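Local structure of purine nucleoside phosphorylase (Thermus thermophilus, 1ODK) at residues P3-A8 / A70-E75; R38-H43 / G48-Y53. The protein catalyses the reversible phosphorolysis of purine nucleosides, giving the free base and a pentose 1-phosphate, and is assembled as a hexamer. All blocks are in the same frame, centred on the assembly; numbering follows the deposited sequence.

Contact 1. Residues P3-A8 / A70-E75; sequences PIHVRA and AAIVVE
His5 and Val6 press on Ile72 and Val73, so that the N-terminal loop of this alpha/beta phosphorylase lies against helix 67-79, ahead of the first strand of the fold. The contact is small and buried. Ile4 contributes from the loop side: its CG2 covers one face of the His5 ring, 3.3 Å above the plane and toward the rim. Ile72 CG2 takes the opposite face, 3.6 Å from the ring centroid and 21° off the normal, a CH-pi contact, and the imidazole is thus clasped between two isoleucine methyls. CG of His5 stands anti to its own carbonyl carbon (chi1 -49°), which swings the ring over to the helix, where Ile72 CG2 comes within 3.4 Å of His5 ND1. Rotation of the ring is further restrained by Glu76, one carboxylate oxygen of which bonds His5 ND1 while the other takes the Val6 N-H. Phe159 of a second subunit meets the ring edge-to-face and also packs on Ile4 and Ile72, which places the contact at a subunit interface; in related hexameric phosphorylases this loop borders the neighbour's active site, and the same is probably true here. Were His5 an alanine, Ile72 CG2 would probably be left without a ring to lie on and Glu76 without its imidazole partner. Val6 adds a looser apolar touch, CG2 to Val73 CG1 at 4.3 Å, and both valines also rest on Gln61 of strand 56-61. Arg7 then centres an inverse gamma turn, closed by a weak bond from Ala8 N to Val6 O. Its side chain reaches back along the loop, and Arg7 NE donates to Ile4 O at 3.2 Å, with that oxygen close to the guanidinium plane and an N-H...O angle of 160°.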
ATOM      1  N   PRO B   3      13.289  16.725  29.128  1.00 31.33           N
ATOM      2  CA  PRO B   3      12.653  15.740  28.247  1.00 27.94           C
ATOM      3  C   PRO B   3      11.994  14.611  29.033  1.00 24.66           C
ATOM      4  O   PRO B   3      12.404  14.283  30.147  1.00 24.90           O
ATOM      5  CB  PRO B   3      13.814  15.255  27.381  1.00 26.32           C
ATOM      6  CG  PRO B   3      14.656  16.490  27.257  1.00 28.83           C
ATOM      7  CD  PRO B   3      14.662  17.021  28.677  1.00 28.78           C
ATOM      8  N   ILE B   4      10.971  14.017  28.434  1.00 23.13           N
ATOM      9  CA  ILE B   4      10.216  12.940  29.055  1.00 19.72           C
ATOM     10  C   ILE B   4      11.022  11.683  29.372  1.00 19.75           C
ATOM     11  O   ILE B   4      10.937  11.149  30.474  1.00 18.68           O
ATOM     12  CB  ILE B   4       9.021  12.551  28.160  1.00 20.34           C
ATOM     13  CG1 ILE B   4       8.065  13.743  28.034  1.00 22.15           C
ATOM     14  CG2 ILE B   4       8.316  11.329  28.724  1.00 19.26           C
ATOM     15  CD1 ILE B   4       6.949  13.539  27.024  1.00 24.09           C
ATOM     16  N   HIS B   5      11.814  11.214  28.417  1.00 16.45           N
ATOM     17  CA  HIS B   5      12.571   9.990  28.634  1.00 18.20           C
ATOM     18  C   HIS B   5      14.018  10.203  29.068  1.00 19.41           C
ATOM     19  O   HIS B   5      14.454   9.643  30.076  1.00 20.53           O
ATOM     20  CB  HIS B   5      12.482   9.132  27.377  1.00 14.49           C
ATOM     21  CG  HIS B   5      11.082   8.979  26.869  1.00 15.58           C
ATOM     22  ND1 HIS B   5      10.398  10.005  26.252  1.00 16.20           N
ATOM     23  CD2 HIS B   5      10.221   7.934  26.923  1.00 16.79           C
ATOM     24  CE1 HIS B   5       9.178   9.601  25.947  1.00 15.78           C
ATOM     25  NE2 HIS B   5       9.045   8.347  26.343  1.00 14.71           N
ATOM     26  N   VAL B   6      14.767  10.994  28.313  1.00 18.03           N
ATOM     27  CA  VAL B   6      16.145  11.284  28.684  1.00 16.96           C
ATOM     28  C   VAL B   6      16.036  12.517  29.574  1.00 18.99           C
ATOM     29  O   VAL B   6      16.027  13.649  29.092  1.00 17.78           O
ATOM     30  CB  VAL B   6      17.016  11.599  27.447  1.00 18.01           C
ATOM     31  CG1 VAL B   6      18.453  11.885  27.878  1.00 15.93           C
ATOM     32  CG2 VAL B   6      16.981  10.423  26.472  1.00 15.03           C
ATOM     33  N   ARG B   7      15.935  12.281  30.880  1.00 20.46           N
ATOM     34  CA  ARG B   7      15.777  13.358  31.852  1.00 24.34           C
ATOM     35  C   ARG B   7      17.057  14.081  32.235  1.00 26.48           C
ATOM     36  O   ARG B   7      17.536  13.982  33.363  1.00 27.15           O
ATOM     37  CB  ARG B   7      15.073  12.812  33.096  1.00 25.67           C
ATOM     38  CG  ARG B   7      13.679  12.292  32.774  1.00 29.96           C
ATOM     39  CD  ARG B   7      12.974  11.703  33.971  1.00 36.91           C
ATOM     40  NE  ARG B   7      11.615  11.301  33.621  1.00 42.85           N
ATOM     41  CZ  ARG B   7      10.761  10.725  34.460  1.00 45.31           C
ATOM     42  NH1 ARG B   7      11.122  10.479  35.712  1.00 45.74           N
ATOM     43  NH2 ARG B   7       9.543  10.397  34.046  1.00 45.68           N
ATOM     44  N   ALA B   8      17.596  14.825  31.279  1.00 27.74           N
ATOM     45  CA  ALA B   8      18.815  15.585  31.488  1.00 29.36           C
ATOM     46  C   ALA B   8      18.513  17.055  31.238  1.00 31.48           C
ATOM     47  O   ALA B   8      17.388  17.416  30.898  1.00 28.87           O
ATOM     48  CB  ALA B   8      19.890  15.107  30.526  1.00 24.20           C
ATOM     49  N   ALA B  70      14.845   4.525  19.470  1.00  8.94           N
ATOM     50  CA  ALA B  70      15.923   5.397  19.018  1.00  9.22           C
ATOM     51  C   ALA B  70      15.404   6.773  18.619  1.00  9.00           C
ATOM     52  O   ALA B  70      16.068   7.780  18.863  1.00 10.14           O
ATOM     53  CB  ALA B  70      16.668   4.755  17.845  1.00 10.86           C
ATOM     54  N   ALA B  71      14.217   6.820  18.016  1.00  8.06           N
ATOM     55  CA  ALA B  71      13.643   8.093  17.585  1.00 10.17           C
ATOM     56  C   ALA B  71      13.334   8.977  18.779  1.00 10.31           C
ATOM     57  O   ALA B  71      13.583  10.182  18.750  1.00 11.75           O
ATOM     58  CB  ALA B  71      12.374   7.861  16.752  1.00 11.19           C
ATOM     59  N   ILE B  72      12.788   8.378  19.831  1.00 11.00           N
ATOM     60  CA  ILE B  72      12.472   9.126  21.040  1.00 11.31           C
ATOM     61  C   ILE B  72      13.752   9.724  21.626  1.00 11.74           C
ATOM     62  O   ILE B  72      13.774  10.884  22.037  1.00 12.45           O
ATOM     63  CB  ILE B  72      11.823   8.211  22.097  1.00 11.74           C
ATOM     64  CG1 ILE B  72      10.349   7.988  21.748  1.00 10.24           C
ATOM     65  CG2 ILE B  72      11.994   8.814  23.501  1.00 10.29           C
ATOM     66  CD1 ILE B  72       9.683   6.902  22.582  1.00 11.54           C
ATOM     67  N   VAL B  73      14.813   8.921  21.666  1.00 11.59           N
ATOM     68  CA  VAL B  73      16.087   9.370  22.222  1.00 11.74           C
ATOM     69  C   VAL B  73      16.733  10.451  21.356  1.00 10.43           C
ATOM     70  O   VAL B  73      17.239  11.450  21.875  1.00 11.62           O
ATOM     71  CB  VAL B  73      17.062   8.178  22.400  1.00 13.03           C
ATOM     72  CG1 VAL B  73      18.435   8.676  22.866  1.00 10.33           C
ATOM     73  CG2 VAL B  73      16.498   7.205  23.421  1.00 14.08           C
ATOM     74  N   VAL B  74      16.703  10.261  20.043  1.00  9.14           N
ATOM     75  CA  VAL B  74      17.275  11.238  19.119  1.00 11.35           C
ATOM     76  C   VAL B  74      16.520  12.572  19.198  1.00 12.52           C
ATOM     77  O   VAL B  74      17.136  13.631  19.303  1.00 13.23           O
ATOM     78  CB  VAL B  74      17.250  10.700  17.661  1.00 12.77           C
ATOM     79  CG1 VAL B  74      17.647  11.793  16.680  1.00 11.57           C
ATOM     80  CG2 VAL B  74      18.206   9.522  17.531  1.00 10.02           C
ATOM     81  N   GLU B  75      15.189  12.522  19.153  1.00 13.75           N
ATOM     82  CA  GLU B  75      14.379  13.739  19.231  1.00 12.90           C
ATOM     83  C   GLU B  75      14.714  14.530  20.498  1.00 14.94           C
ATOM     84  O   GLU B  75      14.864  15.753  20.467  1.00 14.22           O
ATOM     85  CB  GLU B  75      12.882  13.388  19.229  1.00 13.39           C
ATOM     86  CG  GLU B  75      12.354  12.862  17.890  1.00 13.18           C
ATOM     87  CD  GLU B  75      11.930  13.972  16.935  1.00 17.79           C
ATOM     88  OE1 GLU B  75      12.537  15.063  16.961  1.00 14.25           O
ATOM     89  OE2 GLU B  75      10.991  13.748  16.141  1.00 15.24           O
TER

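Contact 2. Residues R38-H43 / G48-Y53; sequences RRYNDH and GYTGLY
Tyr40 lays its ring over the backbone of Gly48, with Gly48 O 3.5 Å above the ring plane of Tyr40 and over its centre. A chi1 of 60°, which sets CG between the backbone N and the carbonyl carbon, folds the ring across the partner strand, and the missing side chain of Gly48 lets it lie there. Thr50 OG1 reaches the edge of the same ring, 3.2 Å from Tyr40 CE2. On the face of the sheet away from Thr50, Arg39 runs alongside Tyr49: Arg39 CG sits over the phenol face, 4.0 Å from the ring centroid of Tyr49, and Arg39 CD comes to 3.5 Å from Tyr49 OH.

The backbones hold these pairs in place. Arg38 and Thr50 exchange two N-H...O bonds, Tyr40 N donates to Gly48 O at 2.8 Å, and Gly48 N donates to Asn41 O at 3.1 Å. Asp42 OD1 approaches Arg39 NH2 out of the guanidinium plane, an attraction of charges alone. Further out, Tyr40 OH is bonded to Gln61, while Thr50 OG1 meets both Ser59 OG and Asp12 O, fixing the threonine at the ring edge. Asn41 ND2 is tied to Leu46 O in the connecting turn, Arg39 makes a cation-pi contact with Trp47 of the same turn, and Tyr49 packs on helix 23-33. With Tyr40 and Asn41 both set against Gly48, the pairing slips by one residue: a classic beta bulge near the turn end of an antiparallel hairpin.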
ATOM      1  N   ARG B  38      30.610  11.360  33.446  1.00 18.81           N
ATOM      2  CA  ARG B  38      29.540  11.511  34.427  1.00 22.35           C
ATOM      3  C   ARG B  38      28.243  11.041  33.773  1.00 18.74           C
ATOM      4  O   ARG B  38      27.963  11.388  32.627  1.00 17.38           O
ATOM      5  CB  ARG B  38      29.376  12.975  34.848  1.00 24.63           C
ATOM      6  CG  ARG B  38      30.670  13.716  35.147  1.00 38.26           C
ATOM      7  CD  ARG B  38      31.530  13.013  36.187  1.00 44.27           C
ATOM      8  NE  ARG B  38      30.812  12.746  37.431  1.00 50.49           N
ATOM      9  CZ  ARG B  38      31.385  12.277  38.536  1.00 53.26           C
ATOM     10  NH1 ARG B  38      32.690  12.027  38.557  1.00 53.68           N
ATOM     11  NH2 ARG B  38      30.654  12.047  39.619  1.00 52.79           N
ATOM     12  N   ARG B  39      27.453  10.251  34.491  1.00 20.09           N
ATOM     13  CA  ARG B  39      26.186   9.779  33.944  1.00 18.94           C
ATOM     14  C   ARG B  39      25.125  10.842  34.224  1.00 20.51           C
ATOM     15  O   ARG B  39      24.808  11.119  35.382  1.00 20.77           O
ATOM     16  CB  ARG B  39      25.784   8.446  34.583  1.00 19.23           C
ATOM     17  CG  ARG B  39      24.626   7.752  33.867  1.00 19.45           C
ATOM     18  CD  ARG B  39      24.479   6.302  34.307  1.00 23.27           C
ATOM     19  NE  ARG B  39      23.944   6.180  35.660  1.00 24.33           N
ATOM     20  CZ  ARG B  39      23.815   5.026  36.309  1.00 24.69           C
ATOM     21  NH1 ARG B  39      24.188   3.892  35.733  1.00 20.24           N
ATOM     22  NH2 ARG B  39      23.308   5.009  37.534  1.00 26.23           N
ATOM     23  N   TYR B  40      24.583  11.444  33.168  1.00 17.53           N
ATOM     24  CA  TYR B  40      23.573  12.479  33.339  1.00 15.99           C
ATOM     25  C   TYR B  40      22.145  11.943  33.340  1.00 16.40           C
ATOM     26  O   TYR B  40      21.208  12.677  33.640  1.00 16.78           O
ATOM     27  CB  TYR B  40      23.729  13.562  32.266  1.00 14.18           C
ATOM     28  CG  TYR B  40      23.601  13.061  30.846  1.00 15.60           C
ATOM     29  CD1 TYR B  40      22.370  12.640  30.339  1.00 12.96           C
ATOM     30  CD2 TYR B  40      24.717  12.994  30.012  1.00 13.70           C
ATOM     31  CE1 TYR B  40      22.252  12.164  29.033  1.00 14.30           C
ATOM     32  CE2 TYR B  40      24.612  12.523  28.709  1.00 16.93           C
ATOM     33  CZ  TYR B  40      23.376  12.109  28.227  1.00 14.76           C
ATOM     34  OH  TYR B  40      23.272  11.657  26.937  1.00 13.84           O
ATOM     35  N   ASN B  41      21.971  10.670  33.001  1.00 15.22           N
ATOM     36  CA  ASN B  41      20.635  10.082  33.001  1.00 14.89           C
ATOM     37  C   ASN B  41      20.645   8.575  33.134  1.00 12.20           C
ATOM     38  O   ASN B  41      21.493   7.897  32.561  1.00 13.24           O
ATOM     39  CB  ASN B  41      19.868  10.431  31.714  1.00 15.22           C
ATOM     40  CG  ASN B  41      18.483   9.783  31.669  1.00 17.95           C
ATOM     41  OD1 ASN B  41      17.567  10.207  32.372  1.00 17.59           O
ATOM     42  ND2 ASN B  41      18.335   8.738  30.851  1.00 14.98           N
ATOM     43  N   ASP B  42      19.695   8.054  33.903  1.00 15.67           N
ATOM     44  CA  ASP B  42      19.557   6.615  34.047  1.00 17.49           C
ATOM     45  C   ASP B  42      18.076   6.238  34.010  1.00 15.98           C
ATOM     46  O   ASP B  42      17.719   5.066  34.122  1.00 18.43           O
ATOM     47  CB  ASP B  42      20.230   6.108  35.335  1.00 20.91           C
ATOM     48  CG  ASP B  42      19.588   6.644  36.596  1.00 22.41           C
ATOM     49  OD1 ASP B  42      20.125   6.352  37.683  1.00 32.20           O
ATOM     50  OD2 ASP B  42      18.560   7.345  36.513  1.00 24.16           O
ATOM     51  N   HIS B  43      17.219   7.239  33.831  1.00 14.33           N
ATOM     52  CA  HIS B  43      15.779   6.998  33.757  1.00 16.88           C
ATOM     53  C   HIS B  43      15.480   6.035  32.611  1.00 16.83           C
ATOM     54  O   HIS B  43      16.061   6.150  31.528  1.00 16.04           O
ATOM     55  CB  HIS B  43      15.019   8.304  33.530  1.00 16.49           C
ATOM     56  CG  HIS B  43      13.532   8.135  33.547  1.00 23.18           C
ATOM     57  ND1 HIS B  43      12.742   8.358  32.440  1.00 26.03           N
ATOM     58  CD2 HIS B  43      12.694   7.727  34.530  1.00 21.97           C
ATOM     59  CE1 HIS B  43      11.483   8.092  32.739  1.00 27.50           C
ATOM     60  NE2 HIS B  43      11.427   7.707  34.001  1.00 27.83           N
ATOM     61  N   GLY B  48      23.019   7.627  29.927  1.00 10.76           N
ATOM     62  CA  GLY B  48      23.672   8.629  29.103  1.00 10.68           C
ATOM     63  C   GLY B  48      24.825   9.240  29.875  1.00 14.14           C
ATOM     64  O   GLY B  48      24.681   9.581  31.055  1.00 12.99           O
ATOM     65  N   TYR B  49      25.971   9.368  29.216  1.00 13.23           N
ATOM     66  CA  TYR B  49      27.164   9.918  29.846  1.00 13.59           C
ATOM     67  C   TYR B  49      27.775  11.031  29.014  1.00 14.27           C
ATOM     68  O   TYR B  49      27.557  11.121  27.807  1.00 13.90           O
ATOM     69  CB  TYR B  49      28.240   8.839  30.020  1.00 12.25           C
ATOM     70  CG  TYR B  49      27.761   7.558  30.653  1.00 14.41           C
ATOM     71  CD1 TYR B  49      26.990   6.647  29.930  1.00 13.80           C
ATOM     72  CD2 TYR B  49      28.064   7.259  31.980  1.00 14.58           C
ATOM     73  CE1 TYR B  49      26.529   5.475  30.512  1.00 14.39           C
ATOM     74  CE2 TYR B  49      27.607   6.084  32.576  1.00 18.74           C
ATOM     75  CZ  TYR B  49      26.841   5.199  31.834  1.00 17.91           C
ATOM     76  OH  TYR B  49      26.377   4.038  32.408  1.00 24.51           O
ATOM     77  N   THR B  50      28.554  11.870  29.679  1.00 14.46           N
ATOM     78  CA  THR B  50      29.258  12.945  29.009  1.00 13.80           C
ATOM     79  C   THR B  50      30.643  13.008  29.627  1.00 16.79           C
ATOM     80  O   THR B  50      30.804  12.882  30.845  1.00 15.73           O
ATOM     81  CB  THR B  50      28.551  14.297  29.180  1.00 12.68           C
ATOM     82  OG1 THR B  50      27.303  14.268  28.475  1.00 14.97           O
ATOM     83  CG2 THR B  50      29.416  15.428  28.612  1.00 15.18           C
ATOM     84  N   GLY B  51      31.642  13.175  28.776  1.00 13.57           N
ATOM     85  CA  GLY B  51      33.008  13.254  29.244  1.00 11.98           C
ATOM     86  C   GLY B  51      33.809  13.989  28.197  1.00 12.96           C
ATOM     87  O   GLY B  51      33.233  14.605  27.301  1.00 15.05           O
ATOM     88  N   LEU B  52      35.128  13.931  28.306  1.00 12.33           N
ATOM     89  CA  LEU B  52      35.987  14.600  27.345  1.00 15.39           C
ATOM     90  C   LEU B  52      36.832  13.572  26.613  1.00 11.56           C
ATOM     91  O   LEU B  52      37.353  12.638  27.218  1.00 14.16           O
ATOM     92  CB  LEU B  52      36.889  15.620  28.059  1.00 15.87           C
ATOM     93  CG  LEU B  52      36.183  16.859  28.628  1.00 21.54           C
ATOM     94  CD1 LEU B  52      37.102  17.611  29.572  1.00 25.01           C
ATOM     95  CD2 LEU B  52      35.744  17.759  27.492  1.00 23.90           C
ATOM     96  N   TYR B  53      36.941  13.734  25.298  1.00 12.70           N
ATOM     97  CA  TYR B  53      37.747  12.832  24.490  1.00 11.28           C
ATOM     98  C   TYR B  53      38.781  13.682  23.772  1.00 11.47           C
ATOM     99  O   TYR B  53      38.436  14.480  22.901  1.00 11.40           O
ATOM    100  CB  TYR B  53      36.884  12.097  23.461  1.00 13.66           C
ATOM    101  CG  TYR B  53      37.688  11.154  22.596  1.00 12.79           C
ATOM    102  CD1 TYR B  53      38.248   9.997  23.133  1.00 15.57           C
ATOM    103  CD2 TYR B  53      37.918  11.436  21.249  1.00 14.99           C
ATOM    104  CE1 TYR B  53      39.021   9.140  22.354  1.00 18.76           C
ATOM    105  CE2 TYR B  53      38.691  10.584  20.456  1.00 14.96           C
ATOM    106  CZ  TYR B  53      39.238   9.442  21.016  1.00 18.77           C
ATOM    107  OH  TYR B  53      39.994   8.596  20.245  1.00 18.85           O
TER

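In the fold
Starting from the N terminus, the loop 3-8 leads into strand 16-20, and the chain passes through helix 23-33 before reaching contact 2. There strands 37-41 and 48-53 close a short hairpin loop. The chain returns through strand 56-61, which pairs with 48-53, and enters helix 67-79, where contact 1 closes a loop of some sixty residues with the hairpin lying wholly within it. The two contacts, about 14 Å apart between centres, also touch directly: His5 O probably bonds His43 ND1, and Ala8 packs against Tyr40. The N-terminal loop thus ties helix 67-79 to the hairpin at the margin of the sheet.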